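Local coordinates for protein endoglucanase (Clostridium thermocellum, PDB 2E4T) that hydrolyses internal beta-1,4-glucosidic bonds of cellulose and probably of xyloglucan, through its glycoside hydrolase family 44 catalytic domain, at residues 49-54 and 87-92. Residues are numbered along the deposited sequence; the frame is centred on the assembly and turned at random.
Sequences TGYNWE and ASVVTT. With CA (calcium ion), chain C.
Tyr51 reaches Ala87 and Val89 at the start of helix 88-99. Its CB bond points toward 87-92, and CG anti to the backbone N (chi1 171°) lays the ring against Val89 and Val90. Trp53 N, from the tyrosine's own segment, lies over one face near the CE2 rim, 3.7 Å above the ring plane. Further out, CE1 meets Val89 CB at 3.6 Å, and CE2 meets Val90 CG2 at 3.9 Å. Both valines approach the ring obliquely. At the tip, Tyr51 OH packs 3.4 Å from Ala87 CA and hydrogen-bonds to Asn56 OD1. The same Asn56 oxygen accepts from Val89 N, so it links the tyrosine to the first turn of the helix. One backbone bond joins the segments directly: Ala87 N gives to Trp53 O at 2.8 Å. Beside it, Ala87 CB sits at the edge of the Trp53 indole, 4.1 Å from CE3. Phe161 of helix 158-169 stacks on the indole. Next in the chain, Glu54 binds calcium through both OE1 and OE2. The backbone O of Asp150 and Tyr155, Asp153 OD1 and two waters complete the site. Ala87 is the N-cap residue, and the contact joins a calcium-binding loop to a helix N-terminus in the TIM-like barrel domain.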
loop_
_atom_site.group_PDB
_atom_site.type_symbol
_atom_site.label_atom_id
_atom_site.label_comp_id
_atom_site.label_asym_id
_atom_site.label_seq_id
_atom_site.Cartn_x
_atom_site.Cartn_y
_atom_site.Cartn_z
ATOM N N THR A 49 -4.688 -10.020 -12.700
ATOM C CA THR A 49 -6.096 -10.115 -13.089
ATOM C C THR A 49 -6.427 -11.429 -13.805
ATOM O O THR A 49 -7.450 -12.050 -13.556
ATOM C CB THR A 49 -6.450 -8.896 -13.962
ATOM O OG1 THR A 49 -6.358 -7.722 -13.163
ATOM C CG2 THR A 49 -7.852 -9.052 -14.584
ATOM N N GLY A 50 -5.519 -11.822 -14.729
ATOM C CA GLY A 50 -5.754 -13.007 -15.547
ATOM C C GLY A 50 -4.961 -14.228 -15.106
ATOM O O GLY A 50 -4.846 -15.204 -15.852
ATOM N N TYR A 51 -4.373 -14.182 -13.896
ATOM C CA TYR A 51 -3.629 -15.310 -13.359
ATOM C C TYR A 51 -4.557 -16.490 -13.064
ATOM O O TYR A 51 -5.572 -16.336 -12.384
ATOM C CB TYR A 51 -2.935 -14.869 -12.047
ATOM C CG TYR A 51 -2.311 -16.031 -11.285
ATOM C CD1 TYR A 51 -1.169 -16.683 -11.767
ATOM C CD2 TYR A 51 -2.904 -16.502 -10.114
ATOM C CE1 TYR A 51 -0.619 -17.747 -11.084
ATOM C CE2 TYR A 51 -2.363 -17.591 -9.428
ATOM C CZ TYR A 51 -1.242 -18.229 -9.929
ATOM O OH TYR A 51 -0.754 -19.325 -9.242
ATOM N N ASN A 52 -4.168 -17.675 -13.573
ATOM C CA ASN A 52 -4.929 -18.900 -13.387
ATOM C C ASN A 52 -4.199 -19.774 -12.378
ATOM O O ASN A 52 -3.146 -20.330 -12.682
ATOM C CB ASN A 52 -5.045 -19.611 -14.732
ATOM C CG ASN A 52 -5.860 -20.876 -14.669
ATOM O OD1 ASN A 52 -6.060 -21.456 -13.597
ATOM N ND2 ASN A 52 -6.342 -21.310 -15.842
ATOM N N TRP A 53 -4.758 -19.930 -11.159
ATOM C CA TRP A 53 -4.046 -20.673 -10.135
ATOM C C TRP A 53 -3.863 -22.161 -10.512
ATOM O O TRP A 53 -2.998 -22.840 -9.949
ATOM C CB TRP A 53 -4.780 -20.571 -8.780
ATOM C CG TRP A 53 -6.000 -21.428 -8.659
ATOM C CD1 TRP A 53 -7.246 -21.182 -9.150
ATOM C CD2 TRP A 53 -6.085 -22.679 -7.938
ATOM N NE1 TRP A 53 -8.120 -22.203 -8.794
ATOM C CE2 TRP A 53 -7.426 -23.114 -8.056
ATOM C CE3 TRP A 53 -5.178 -23.435 -7.188
ATOM C CZ2 TRP A 53 -7.878 -24.283 -7.411
ATOM C CZ3 TRP A 53 -5.623 -24.586 -6.560
ATOM C CH2 TRP A 53 -6.957 -24.991 -6.671
ATOM N N GLU A 54 -4.706 -22.668 -11.420
ATOM C CA GLU A 54 -4.616 -24.100 -11.722
ATOM C C GLU A 54 -3.353 -24.459 -12.472
ATOM O O GLU A 54 -2.841 -25.564 -12.320
ATOM C CB GLU A 54 -5.831 -24.555 -12.534
ATOM C CG GLU A 54 -7.161 -24.293 -11.841
ATOM C CD GLU A 54 -8.353 -24.869 -12.617
ATOM O OE1 GLU A 54 -8.194 -25.205 -13.838
ATOM O OE2 GLU A 54 -9.460 -24.988 -12.032
ATOM N N ALA A 87 -1.079 -23.193 -8.004
ATOM C CA ALA A 87 -0.764 -22.052 -7.147
ATOM C C ALA A 87 0.706 -21.886 -6.860
ATOM O O ALA A 87 1.036 -21.091 -5.959
ATOM C CB ALA A 87 -1.582 -22.091 -5.832
ATOM N N SER A 88 1.622 -22.511 -7.619
ATOM C CA SER A 88 3.050 -22.376 -7.272
ATOM C C SER A 88 3.528 -20.937 -7.364
ATOM O O SER A 88 4.468 -20.556 -6.618
ATOM C CB SER A 88 3.910 -23.307 -8.101
ATOM O OG SER A 88 3.794 -22.937 -9.466
ATOM N N VAL A 89 2.964 -20.101 -8.231
ATOM C CA VAL A 89 3.345 -18.674 -8.211
ATOM C C VAL A 89 3.060 -18.098 -6.813
ATOM O O VAL A 89 3.890 -17.353 -6.258
ATOM C CB VAL A 89 2.566 -17.919 -9.310
ATOM C CG1 VAL A 89 2.581 -16.419 -9.077
ATOM C CG2 VAL A 89 3.149 -18.259 -10.652
ATOM N N VAL A 90 1.874 -18.367 -6.285
ATOM C CA VAL A 90 1.426 -17.777 -5.014
ATOM C C VAL A 90 2.105 -18.437 -3.823
ATOM O O VAL A 90 2.467 -17.744 -2.848
ATOM C CB VAL A 90 -0.104 -17.790 -4.947
ATOM C CG1 VAL A 90 -0.595 -17.446 -3.564
ATOM C CG2 VAL A 90 -0.652 -16.806 -5.987
ATOM N N THR A 91 2.305 -19.767 -3.873
ATOM C CA THR A 91 2.967 -20.402 -2.748
ATOM C C THR A 91 4.464 -20.053 -2.726
ATOM O O THR A 91 5.044 -19.903 -1.622
ATOM C CB THR A 91 2.726 -21.912 -2.726
ATOM O OG1 THR A 91 3.312 -22.537 -3.893
ATOM C CG2 THR A 91 1.242 -22.242 -2.660
ATOM N N THR A 92 5.105 -19.856 -3.884
ATOM C CA THR A 92 6.476 -19.347 -3.841
ATOM C C THR A 92 6.494 -17.934 -3.250
ATOM O O THR A 92 7.346 -17.601 -2.410
ATOM C CB THR A 92 7.127 -19.348 -5.260
ATOM O OG1 THR A 92 7.158 -20.704 -5.728
ATOM C CG2 THR A 92 8.514 -18.794 -5.241
HETATM CA CA CA C . -10.618 -25.882 -13.994
HETATM O O HOH W 1 -12.063 -26.808 -12.346
HETATM O O HOH W 2 -10.000 -25.272 -16.220
#